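Local coordinates for yeast glycogen phosphorylase (Saccharomyces cerevisiae, PDB 1YGP), which belongs to the carbohydrate phosphorylase family, has the two-domain GT-B fold, forms a dimer and carries pyridoxal-5'-phosphate, at residues 279-283 / 310-314; 471-476 / 496-500; 619-623 / 670-674; 753-757 / 845-851. One frame throughout, in Å; residues are numbered along the deposited sequence.

Contact 1 (279-283 / 310-314)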
loop_
_atom_site.group_PDB
_atom_site.type_symbol
_atom_site.label_atom_id
_atom_site.label_comp_id
_atom_site.label_asym_id
_atom_site.label_seq_id
_atom_site.Cartn_x
_atom_site.Cartn_y
_atom_site.Cartn_z
ATOM N N LEU A 279 6.666 -14.606 -1.253
ATOM C CA LEU A 279 5.301 -14.523 -1.725
ATOM C C LEU A 279 5.332 -13.604 -2.945
ATOM O O LEU A 279 6.204 -12.735 -3.021
ATOM C CB LEU A 279 4.449 -13.963 -0.591
ATOM C CG LEU A 279 4.641 -14.581 0.787
ATOM C CD1 LEU A 279 4.469 -13.495 1.815
ATOM C CD2 LEU A 279 3.687 -15.729 1.005
ATOM N N TRP A 280 4.442 -13.781 -3.913
ATOM C CA TRP A 280 4.432 -12.981 -5.106
ATOM C C TRP A 280 3.202 -12.105 -5.123
ATOM O O TRP A 280 2.123 -12.542 -4.722
ATOM C CB TRP A 280 4.394 -13.860 -6.360
ATOM C CG TRP A 280 5.563 -14.827 -6.477
ATOM C CD1 TRP A 280 5.457 -16.169 -6.173
ATOM C CD2 TRP A 280 6.834 -14.452 -6.806
ATOM N NE1 TRP A 280 6.672 -16.640 -6.300
ATOM C CE2 TRP A 280 7.527 -15.664 -6.669
ATOM C CE3 TRP A 280 7.491 -13.278 -7.181
ATOM C CZ2 TRP A 280 8.905 -15.688 -6.903
ATOM C CZ3 TRP A 280 8.868 -13.320 -7.414
ATOM C CH2 TRP A 280 9.572 -14.514 -7.271
ATOM N N GLN A 281 3.336 -10.880 -5.620
ATOM C CA GLN A 281 2.238 -9.942 -5.851
ATOM C C GLN A 281 2.183 -9.750 -7.354
ATOM O O GLN A 281 3.270 -9.626 -7.938
ATOM C CB GLN A 281 2.548 -8.630 -5.204
ATOM C CG GLN A 281 1.675 -7.467 -5.636
ATOM C CD GLN A 281 2.021 -6.259 -4.812
ATOM O OE1 GLN A 281 1.331 -6.000 -3.837
ATOM N NE2 GLN A 281 3.076 -5.501 -5.083
ATOM N N ALA A 282 1.017 -9.712 -8.003
ATOM C CA ALA A 282 0.992 -9.525 -9.445
ATOM C C ALA A 282 0.944 -8.061 -9.785
ATOM O O ALA A 282 0.187 -7.338 -9.133
ATOM C CB ALA A 282 -0.221 -10.118 -10.092
ATOM N N ARG A 283 1.717 -7.568 -10.747
ATOM C CA ARG A 283 1.708 -6.163 -11.133
ATOM C C ARG A 283 1.557 -6.087 -12.649
ATOM O O ARG A 283 1.871 -7.075 -13.318
ATOM C CB ARG A 283 2.989 -5.492 -10.698
ATOM C CG ARG A 283 2.981 -5.266 -9.180
ATOM C CD ARG A 283 4.172 -4.393 -8.810
ATOM N NE ARG A 283 4.465 -4.367 -7.384
ATOM C CZ ARG A 283 5.657 -3.961 -6.906
ATOM N NH1 ARG A 283 6.640 -3.548 -7.716
ATOM N NH2 ARG A 283 5.908 -4.024 -5.597
ATOM N N SER A 310 -6.039 -8.714 -10.205
ATOM C CA SER A 310 -7.012 -9.754 -9.913
ATOM C C SER A 310 -6.298 -10.999 -9.417
ATOM O O SER A 310 -6.705 -11.620 -8.432
ATOM C CB SER A 310 -7.773 -10.181 -11.127
ATOM O OG SER A 310 -8.173 -9.069 -11.896
ATOM N N ILE A 311 -5.169 -11.333 -10.033
ATOM C CA ILE A 311 -4.428 -12.543 -9.718
ATOM C C ILE A 311 -3.990 -12.618 -8.263
ATOM O O ILE A 311 -3.936 -13.730 -7.739
ATOM C CB ILE A 311 -3.201 -12.635 -10.632
ATOM C CG1 ILE A 311 -3.585 -12.481 -12.086
ATOM C CG2 ILE A 311 -2.566 -13.999 -10.458
ATOM C CD1 ILE A 311 -2.325 -12.183 -12.912
ATOM N N THR A 312 -3.625 -11.559 -7.542
ATOM C CA THR A 312 -3.330 -11.744 -6.133
ATOM C C THR A 312 -4.311 -11.001 -5.241
ATOM O O THR A 312 -4.061 -10.808 -4.046
ATOM C CB THR A 312 -1.888 -11.313 -5.870
ATOM O OG1 THR A 312 -1.726 -10.071 -6.518
ATOM C CG2 THR A 312 -0.856 -12.286 -6.391
ATOM N N ALA A 313 -5.476 -10.591 -5.747
ATOM C CA ALA A 313 -6.438 -9.925 -4.892
ATOM C C ALA A 313 -7.061 -10.788 -3.812
ATOM O O ALA A 313 -7.053 -10.347 -2.663
ATOM C CB ALA A 313 -7.598 -9.367 -5.663
ATOM N N VAL A 314 -7.545 -12.007 -4.104
ATOM C CA VAL A 314 -8.328 -12.820 -3.168
ATOM C C VAL A 314 -7.981 -14.302 -3.262
ATOM O O VAL A 314 -7.713 -14.836 -4.339
ATOM C CB VAL A 314 -9.826 -12.488 -3.499
ATOM C CG1 VAL A 314 -10.802 -13.643 -3.562
ATOM C CG2 VAL A 314 -10.273 -11.624 -2.355
#

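Contact 2 (471-476 / 496-500)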
loop_
_atom_site.group_PDB
_atom_site.type_symbol
_atom_site.label_atom_id
_atom_site.label_comp_id
_atom_site.label_asym_id
_atom_site.label_seq_id
_atom_site.Cartn_x
_atom_site.Cartn_y
_atom_site.Cartn_z
ATOM N N ALA A 471 -4.206 -34.629 -10.507
ATOM C CA ALA A 471 -3.616 -35.574 -9.558
ATOM C C ALA A 471 -2.885 -36.718 -10.258
ATOM O O ALA A 471 -1.817 -37.135 -9.800
ATOM C CB ALA A 471 -4.671 -36.207 -8.658
ATOM N N PHE A 472 -3.379 -37.189 -11.409
ATOM C CA PHE A 472 -2.663 -38.221 -12.146
ATOM C C PHE A 472 -1.393 -37.654 -12.794
ATOM O O PHE A 472 -0.357 -38.336 -12.786
ATOM C CB PHE A 472 -3.548 -38.802 -13.214
ATOM C CG PHE A 472 -4.757 -39.554 -12.681
ATOM C CD1 PHE A 472 -5.038 -39.643 -11.310
ATOM C CD2 PHE A 472 -5.606 -40.164 -13.603
ATOM C CE1 PHE A 472 -6.159 -40.333 -10.872
ATOM C CE2 PHE A 472 -6.729 -40.854 -13.153
ATOM C CZ PHE A 472 -7.004 -40.937 -11.792
ATOM N N LEU A 473 -1.402 -36.412 -13.320
ATOM C CA LEU A 473 -0.202 -35.766 -13.829
ATOM C C LEU A 473 0.835 -35.607 -12.715
ATOM O O LEU A 473 2.054 -35.752 -12.941
ATOM C CB LEU A 473 -0.567 -34.398 -14.397
ATOM C CG LEU A 473 0.487 -33.393 -14.911
ATOM C CD1 LEU A 473 1.456 -33.981 -15.936
ATOM C CD2 LEU A 473 -0.297 -32.258 -15.546
ATOM N N ALA A 474 0.353 -35.324 -11.494
ATOM C CA ALA A 474 1.236 -35.176 -10.360
ATOM C C ALA A 474 1.835 -36.527 -9.997
ATOM O O ALA A 474 3.037 -36.542 -9.729
ATOM C CB ALA A 474 0.483 -34.635 -9.170
ATOM N N ILE A 475 1.115 -37.676 -10.020
ATOM C CA ILE A 475 1.718 -38.988 -9.724
ATOM C C ILE A 475 2.790 -39.286 -10.768
ATOM O O ILE A 475 3.926 -39.608 -10.424
ATOM C CB ILE A 475 0.773 -40.201 -9.809
ATOM C CG1 ILE A 475 -0.594 -40.037 -9.190
ATOM C CG2 ILE A 475 1.506 -41.288 -9.069
ATOM C CD1 ILE A 475 -0.694 -39.733 -7.703
ATOM N N VAL A 476 2.439 -39.161 -12.048
ATOM C CA VAL A 476 3.371 -39.398 -13.141
ATOM C C VAL A 476 4.586 -38.467 -13.115
ATOM O O VAL A 476 5.651 -38.905 -13.554
ATOM C CB VAL A 476 2.597 -39.266 -14.478
ATOM C CG1 VAL A 476 3.496 -39.353 -15.676
ATOM C CG2 VAL A 476 1.643 -40.431 -14.595
ATOM N N ILE A 496 -8.379 -44.550 -4.760
ATOM C CA ILE A 496 -8.170 -43.660 -5.897
ATOM C C ILE A 496 -6.899 -43.844 -6.715
ATOM O O ILE A 496 -6.935 -43.528 -7.907
ATOM C CB ILE A 496 -8.262 -42.142 -5.457
ATOM C CG1 ILE A 496 -7.398 -41.781 -4.256
ATOM C CG2 ILE A 496 -9.720 -41.869 -5.135
ATOM C CD1 ILE A 496 -7.517 -40.292 -3.849
ATOM N N PHE A 497 -5.789 -44.377 -6.185
ATOM C CA PHE A 497 -4.580 -44.510 -6.991
ATOM C C PHE A 497 -4.123 -45.935 -7.252
ATOM O O PHE A 497 -2.996 -46.153 -7.733
ATOM C CB PHE A 497 -3.438 -43.744 -6.336
ATOM C CG PHE A 497 -3.720 -42.263 -6.196
ATOM C CD1 PHE A 497 -4.418 -41.569 -7.191
ATOM C CD2 PHE A 497 -3.283 -41.600 -5.055
ATOM C CE1 PHE A 497 -4.676 -40.212 -7.037
ATOM C CE2 PHE A 497 -3.543 -40.241 -4.907
ATOM C CZ PHE A 497 -4.239 -39.548 -5.897
ATOM N N LYS A 498 -5.025 -46.906 -7.039
ATOM C CA LYS A 498 -4.733 -48.330 -7.216
ATOM C C LYS A 498 -3.989 -48.706 -8.508
ATOM O O LYS A 498 -2.950 -49.373 -8.496
ATOM C CB LYS A 498 -6.037 -49.111 -7.164
ATOM N N ASP A 499 -4.434 -48.208 -9.662
ATOM C CA ASP A 499 -3.782 -48.511 -10.920
ATOM C C ASP A 499 -2.357 -47.975 -10.956
ATOM O O ASP A 499 -1.450 -48.628 -11.477
ATOM C CB ASP A 499 -4.585 -47.917 -12.050
ATOM C CG ASP A 499 -6.004 -48.451 -12.241
ATOM O OD1 ASP A 499 -6.289 -49.604 -11.904
ATOM O OD2 ASP A 499 -6.829 -47.691 -12.754
ATOM N N PHE A 500 -2.134 -46.811 -10.334
ATOM C CA PHE A 500 -0.812 -46.208 -10.283
ATOM C C PHE A 500 0.075 -47.051 -9.391
ATOM O O PHE A 500 1.269 -47.178 -9.679
ATOM C CB PHE A 500 -0.883 -44.783 -9.746
ATOM C CG PHE A 500 -1.411 -43.848 -10.822
ATOM C CD1 PHE A 500 -0.551 -43.369 -11.809
ATOM C CD2 PHE A 500 -2.766 -43.517 -10.872
ATOM C CE1 PHE A 500 -1.056 -42.569 -12.843
ATOM C CE2 PHE A 500 -3.254 -42.717 -11.914
ATOM C CZ PHE A 500 -2.404 -42.242 -12.903
#

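Contact 3 (619-623 / 670-674)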
loop_
_atom_site.group_PDB
_atom_site.type_symbol
_atom_site.label_atom_id
_atom_site.label_comp_id
_atom_site.label_asym_id
_atom_site.label_seq_id
_atom_site.Cartn_x
_atom_site.Cartn_y
_atom_site.Cartn_z
ATOM N N VAL A 619 -25.524 -29.645 17.058
ATOM C CA VAL A 619 -26.626 -28.750 17.406
ATOM C C VAL A 619 -27.867 -29.582 17.771
ATOM O O VAL A 619 -28.519 -29.299 18.792
ATOM C CB VAL A 619 -27.013 -27.783 16.239
ATOM C CG1 VAL A 619 -27.842 -26.660 16.823
ATOM C CG2 VAL A 619 -25.840 -27.064 15.639
ATOM N N PHE A 620 -28.208 -30.642 17.017
ATOM C CA PHE A 620 -29.362 -31.474 17.340
ATOM C C PHE A 620 -29.214 -32.086 18.724
ATOM O O PHE A 620 -30.187 -32.214 19.477
ATOM C CB PHE A 620 -29.538 -32.580 16.299
ATOM C CG PHE A 620 -29.878 -32.054 14.915
ATOM C CD1 PHE A 620 -30.422 -30.785 14.722
ATOM C CD2 PHE A 620 -29.591 -32.840 13.801
ATOM C CE1 PHE A 620 -30.662 -30.310 13.426
ATOM C CE2 PHE A 620 -29.831 -32.363 12.510
ATOM C CZ PHE A 620 -30.363 -31.099 12.320
ATOM N N GLY A 621 -27.984 -32.403 19.092
ATOM C CA GLY A 621 -27.699 -32.857 20.427
ATOM C C GLY A 621 -27.951 -31.737 21.430
ATOM O O GLY A 621 -28.484 -32.050 22.502
ATOM N N ILE A 622 -27.613 -30.454 21.141
ATOM C CA ILE A 622 -27.841 -29.354 22.095
ATOM C C ILE A 622 -29.315 -29.167 22.310
ATOM O O ILE A 622 -29.749 -29.206 23.464
ATOM C CB ILE A 622 -27.302 -27.957 21.665
ATOM C CG1 ILE A 622 -25.798 -27.974 21.692
ATOM C CG2 ILE A 622 -27.748 -26.869 22.641
ATOM C CD1 ILE A 622 -25.171 -26.611 21.455
ATOM N N ILE A 623 -30.067 -28.977 21.219
ATOM C CA ILE A 623 -31.507 -28.825 21.323
ATOM C C ILE A 623 -32.084 -30.005 22.082
ATOM O O ILE A 623 -32.828 -29.728 23.023
ATOM C CB ILE A 623 -32.176 -28.737 19.944
ATOM C CG1 ILE A 623 -31.664 -27.536 19.159
ATOM C CG2 ILE A 623 -33.673 -28.574 20.144
ATOM C CD1 ILE A 623 -32.163 -27.508 17.707
ATOM N N LEU A 670 -28.927 -21.394 12.519
ATOM C CA LEU A 670 -29.523 -22.292 13.480
ATOM C C LEU A 670 -28.776 -22.285 14.799
ATOM O O LEU A 670 -29.459 -22.210 15.829
ATOM C CB LEU A 670 -29.561 -23.699 12.886
ATOM C CG LEU A 670 -30.565 -24.773 13.347
ATOM C CD1 LEU A 670 -29.745 -25.950 13.857
ATOM C CD2 LEU A 670 -31.563 -24.232 14.378
ATOM N N ILE A 671 -27.431 -22.288 14.812
ATOM C CA ILE A 671 -26.649 -22.253 16.050
ATOM C C ILE A 671 -26.969 -20.957 16.777
ATOM O O ILE A 671 -27.243 -20.959 17.982
ATOM C CB ILE A 671 -25.141 -22.306 15.766
ATOM C CG1 ILE A 671 -24.756 -23.597 15.064
ATOM C CG2 ILE A 671 -24.393 -22.255 17.078
ATOM C CD1 ILE A 671 -23.349 -23.639 14.398
ATOM N N ASN A 672 -27.032 -19.857 16.028
ATOM C CA ASN A 672 -27.322 -18.540 16.587
ATOM C C ASN A 672 -28.716 -18.413 17.176
ATOM O O ASN A 672 -28.922 -17.781 18.217
ATOM C CB ASN A 672 -27.116 -17.480 15.510
ATOM C CG ASN A 672 -25.634 -17.248 15.251
ATOM O OD1 ASN A 672 -24.861 -17.019 16.183
ATOM N ND2 ASN A 672 -25.172 -17.287 14.007
ATOM N N CYS A 673 -29.670 -19.076 16.554
ATOM C CA CYS A 673 -31.011 -19.137 17.080
ATOM C C CYS A 673 -31.072 -19.939 18.392
ATOM O O CYS A 673 -31.655 -19.501 19.406
ATOM C CB CYS A 673 -31.903 -19.762 16.037
ATOM S SG CYS A 673 -32.026 -18.740 14.543
ATOM N N VAL A 674 -30.463 -21.135 18.424
ATOM C CA VAL A 674 -30.425 -21.951 19.629
ATOM C C VAL A 674 -29.826 -21.098 20.738
ATOM O O VAL A 674 -30.432 -20.973 21.798
ATOM C CB VAL A 674 -29.560 -23.195 19.384
ATOM C CG1 VAL A 674 -29.354 -23.987 20.674
ATOM C CG2 VAL A 674 -30.253 -24.062 18.354
#

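Contact 4 (753-757 / 845-851)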
loop_
_atom_site.group_PDB
_atom_site.type_symbol
_atom_site.label_atom_id
_atom_site.label_comp_id
_atom_site.label_asym_id
_atom_site.label_seq_id
_atom_site.Cartn_x
_atom_site.Cartn_y
_atom_site.Cartn_z
ATOM N N GLU A 753 -6.720 -45.875 23.862
ATOM C CA GLU A 753 -8.164 -45.888 23.659
ATOM C C GLU A 753 -8.968 -45.447 24.878
ATOM O O GLU A 753 -9.977 -44.751 24.779
ATOM C CB GLU A 753 -8.650 -47.295 23.264
ATOM N N ASP A 754 -8.468 -45.762 26.063
ATOM C CA ASP A 754 -9.163 -45.406 27.283
ATOM C C ASP A 754 -9.169 -43.907 27.571
ATOM O O ASP A 754 -9.723 -43.466 28.577
ATOM C CB ASP A 754 -8.533 -46.198 28.453
ATOM C CG ASP A 754 -7.001 -46.212 28.511
ATOM O OD1 ASP A 754 -6.383 -47.023 27.808
ATOM O OD2 ASP A 754 -6.428 -45.417 29.264
ATOM N N ASN A 755 -8.597 -43.069 26.709
ATOM C CA ASN A 755 -8.560 -41.648 26.990
ATOM C C ASN A 755 -9.343 -40.821 25.988
ATOM O O ASN A 755 -9.389 -39.595 26.085
ATOM C CB ASN A 755 -7.104 -41.226 27.027
ATOM C CG ASN A 755 -6.371 -41.919 28.164
ATOM O OD1 ASN A 755 -6.735 -41.823 29.335
ATOM N ND2 ASN A 755 -5.325 -42.681 27.896
ATOM N N VAL A 756 -9.984 -41.418 24.988
ATOM C CA VAL A 756 -10.739 -40.658 24.000
ATOM C C VAL A 756 -12.180 -41.157 24.078
ATOM O O VAL A 756 -12.375 -42.291 24.514
ATOM C CB VAL A 756 -10.185 -40.848 22.522
ATOM C CG1 VAL A 756 -8.779 -40.281 22.401
ATOM C CG2 VAL A 756 -10.109 -42.308 22.152
ATOM N N PHE A 757 -13.204 -40.375 23.712
ATOM C CA PHE A 757 -14.592 -40.812 23.754
ATOM C C PHE A 757 -15.016 -41.024 22.322
ATOM O O PHE A 757 -15.336 -40.052 21.634
ATOM C CB PHE A 757 -15.488 -39.763 24.381
ATOM C CG PHE A 757 -15.174 -39.528 25.843
ATOM C CD1 PHE A 757 -14.100 -38.715 26.211
ATOM C CD2 PHE A 757 -15.955 -40.132 26.814
ATOM C CE1 PHE A 757 -13.807 -38.515 27.558
ATOM C CE2 PHE A 757 -15.657 -39.925 28.156
ATOM C CZ PHE A 757 -14.588 -39.121 28.531
ATOM N N TRP A 845 -10.819 -37.597 35.179
ATOM C CA TRP A 845 -10.752 -36.678 34.046
ATOM C C TRP A 845 -9.355 -36.074 33.861
ATOM O O TRP A 845 -8.775 -36.051 32.769
ATOM C CB TRP A 845 -11.756 -35.559 34.261
ATOM C CG TRP A 845 -11.951 -34.710 33.024
ATOM C CD1 TRP A 845 -11.215 -33.576 32.843
ATOM C CD2 TRP A 845 -12.834 -34.951 31.999
ATOM N NE1 TRP A 845 -11.625 -33.090 31.703
ATOM C CE2 TRP A 845 -12.580 -33.861 31.163
ATOM C CE3 TRP A 845 -13.791 -35.891 31.635
ATOM C CZ2 TRP A 845 -13.271 -33.688 29.962
ATOM C CZ3 TRP A 845 -14.488 -35.730 30.435
ATOM C CH2 TRP A 845 -14.233 -34.636 29.606
ATOM N N LEU A 846 -8.788 -35.581 34.957
ATOM C CA LEU A 846 -7.470 -34.978 34.980
ATOM C C LEU A 846 -6.354 -35.956 34.624
ATOM O O LEU A 846 -5.355 -35.588 34.003
ATOM C CB LEU A 846 -7.298 -34.368 36.372
ATOM C CG LEU A 846 -7.522 -32.832 36.580
ATOM C CD1 LEU A 846 -8.420 -32.196 35.527
ATOM C CD2 LEU A 846 -8.144 -32.651 37.951
ATOM N N LYS A 847 -6.526 -37.237 34.920
ATOM C CA LYS A 847 -5.553 -38.239 34.553
ATOM C C LYS A 847 -5.619 -38.397 33.057
ATOM O O LYS A 847 -4.563 -38.491 32.442
ATOM C CB LYS A 847 -5.864 -39.584 35.193
ATOM N N LYS A 848 -6.788 -38.361 32.424
ATOM C CA LYS A 848 -6.877 -38.469 30.966
ATOM C C LYS A 848 -6.164 -37.318 30.260
ATOM O O LYS A 848 -5.431 -37.507 29.288
ATOM C CB LYS A 848 -8.318 -38.472 30.518
ATOM C CG LYS A 848 -9.038 -39.718 31.001
ATOM C CD LYS A 848 -10.481 -39.726 30.536
ATOM C CE LYS A 848 -11.003 -41.111 30.811
ATOM N NZ LYS A 848 -12.286 -41.260 30.164
ATOM N N SER A 849 -6.324 -36.114 30.804
ATOM C CA SER A 849 -5.668 -34.922 30.308
ATOM C C SER A 849 -4.137 -34.997 30.426
ATOM O O SER A 849 -3.437 -34.745 29.431
ATOM C CB SER A 849 -6.256 -33.756 31.092
ATOM O OG SER A 849 -5.761 -32.504 30.650
ATOM N N VAL A 850 -3.566 -35.383 31.589
ATOM C CA VAL A 850 -2.108 -35.462 31.786
ATOM C C VAL A 850 -1.537 -36.518 30.868
ATOM O O VAL A 850 -0.533 -36.303 30.192
ATOM C CB VAL A 850 -1.734 -35.822 33.245
ATOM C CG1 VAL A 850 -0.235 -35.940 33.381
ATOM C CG2 VAL A 850 -2.146 -34.697 34.201
ATOM N N LEU A 851 -2.187 -37.669 30.786
ATOM C CA LEU A 851 -1.725 -38.695 29.889
ATOM C C LEU A 851 -1.811 -38.228 28.447
ATOM O O LEU A 851 -0.864 -38.535 27.707
ATOM C CB LEU A 851 -2.547 -39.948 30.134
ATOM C CG LEU A 851 -2.208 -40.612 31.468
ATOM C CD1 LEU A 851 -3.202 -41.716 31.702
ATOM C CD2 LEU A 851 -0.758 -41.092 31.489
#

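Contact 1 (279-283 / 310-314)
The one hydrogen bond between 279-283 and 310-314 runs from a strand amide to a helix side chain: A282 N donates to T312 OG1 over 3.1 Å, and the N-H points almost straight at the oxygen (177°). L279, W280, Q281 and R283 have backbone bonds to neighbouring strands. On the side away from strand 255-267, W280 bonds G188 and R190; the T312 hydroxyl then accepts the A282 N-H, consistent with strand 184-189 ending nearby. A chi1 of 47° sets OG1 between T312's own backbone N and carbonyl carbon and leaves CG2 beside the N; both branches then face the strand. Threonine suits the place because it offers an acceptor and a methyl at once.

The remaining contacts are van der Waals. The T312 methyl CG2 lies 3.4 Å from W280 O and 3.6 Å from A282 N, so the methyl lies against the backbone on either side of Q281. A282 turns its small CB toward the helix, where it meets the branched I311 CB at 3.9 Å, with I311 CD1 a little farther off at 4.1 Å. Alanine's single methyl lets strand and helix approach closely here (Q281 and T312 CA atoms 5.9 Å apart), while the bulky W280 sends its indole away to bond S339 through NE1.

Strand 274-284 thus carries helix 303-313 at this point of the large mixed sheet of the N-terminal domain. I311 also rests on V257 of strand 255-267, and F334 of helix 322-350 touches W280, A282 and I311 alike.

Contact 2 (471-476 / 496-500)
Three phenylalanine rings and I475 interlock here. The F472 ring has F500 CE2 over the centre of one face and F497 CE1 at its edge. F497 is sandwiched, with I475 CD1 over one face and its own neighbour I496, through CG1, over the opposite one. F500 presents a face to I475 CG1 and an edge to V476 CG2, which stands 3.9 Å from F500 CE1.

The setting is the alpha/beta N-terminal domain of the GT-B fold: helix 470-477 leads into strand 478-483, helix 498-504 belongs to the crossover from that strand to its parallel neighbour 509-511, and F509 lies against I475, F497 and F500.

F472 and F500 meet with their planes at 56°, neither stacked nor edge-to-face. The F500 ring comes in by its far end, with CZ 3.6 Å from F472 CG. Phenylalanine suits both places, since a flat apolar ring can give a face to one partner and a rim to another. A471 contributes just its methyl, CB 4.3 Å from F497 CE1.

I475 joins the two rings of 496-500. With chi1 at -44°, CG1 lies beside the backbone N and points across to them, and the chain serves both by CH-pi contact. CG1 sits 4.2 Å from the F500 centroid; CD1 stands 3.9 Å from the F497 centroid, just 5° off the ring normal.

Contact 3 (619-623 / 670-674)
V619 and V674 face each other's helices, each spreading its two methyls over residues of the partner. V619 has CG1 anti to the backbone N (chi1 -163°), which sends this branch to L670 and V674 while CG2 goes to I671. CG1 touches the branch end L670 CD1 at 3.6 Å and V674 CG2 at 3.9 Å. The other methyl, CG2, lies 3.7 Å from I671 CG1, the two side chains meeting at about a right angle.

V674 answers one turn further on. Its CG1 rests 3.8 Å from I622 CG2, and its CG2 is held between V619 CG1 and I623 CG1, the latter also at 3.8 Å. Valine suits both positions because its two methyls, branching at CB, touch different partners at once.

Helices 615-634 and 662-678 run nearly side by side in the same sense, their local axes 18° apart and 10.8 Å from each other. This is the parallel packing of crossover helices in two consecutive beta-alpha-beta units, 601-606 to 649-654 and 649-654 to 688-693, here in the six-stranded sheet of the Rossmann-like C-terminal domain.

The longer side chains line the seam above and below. I622 and I671 lean on the sheet, both meeting V690 and F653. On the other side F620 and I623 reach helix 782-790 at V787, and F620 CE1 comes 4.5 Å from L670 CD1.

Contact 4 (753-757 / 845-851)
K848 leaves its helix with CG beside the backbone N (chi1 -66°) and runs fully extended from there, a straight rod that passes N755 and D754 and ends at F757. N755 takes nearly the same first torsion (-64°), which swings its amide toward the lysine's base. There N755 OD1 lies 3.5 Å from K848 CG, against the aliphatic stem, while ND2 is bonded to I751 O and so ties the turn back to the helix before it. Farther along, D754 O is 3.5 Å from K848 CE.

The ammonium end approaches the F757 ring obliquely, K848 NZ standing 3.5 Å from F757 CZ, and its charge is answered by a salt bridge to E837. Lysine suits this path because its long methylene chain can pass the N755 and D754 oxygens and carry the amine on to E837.

Segment 753-757 runs from the turn after helix 743-751, partly 3-10, into the first residue of strand 757-759, an outermost strand of the parallel six-stranded sheet in the C-terminal Rossmann-like domain of the GT-B fold. Helix 842-856 packs beside this turn.

F757, that first strand residue, points toward the helix, and its CZ lies 3.9 Å from W845 CZ3. The rings are inclined by 32° with centroids 6.0 Å apart, an oblique pair. V834 of helix 820-840 touches both rings, and F838 and W845 pair edge-to-face. At the other end of the helical segment, L851 CD1 stays 4.3 Å from N755 OD1.

The four contacts follow one another along the chain without nesting, each closing before the next opens, and none touches another. Contacts 1 and 2, with centres 30 Å apart, belong to the nine-stranded mixed sheet: the first lies on strand 274-284, the second by strands 400-404 and 509-511. Contacts 3 and 4, 28 Å apart between centres, serve the parallel six-stranded sheet, one beside strands 649-654 and 688-693 and the other at the opposite outer strand, 757-759. Contacts 1 and 4 are farthest apart, 46 Å between centres. Together they illustrate how helices pack on strands, turns and neighbouring helices around the two sheets. None of their residues belongs to the pyridoxal-5'-phosphate pocket, so all four are framework contacts of the two domains.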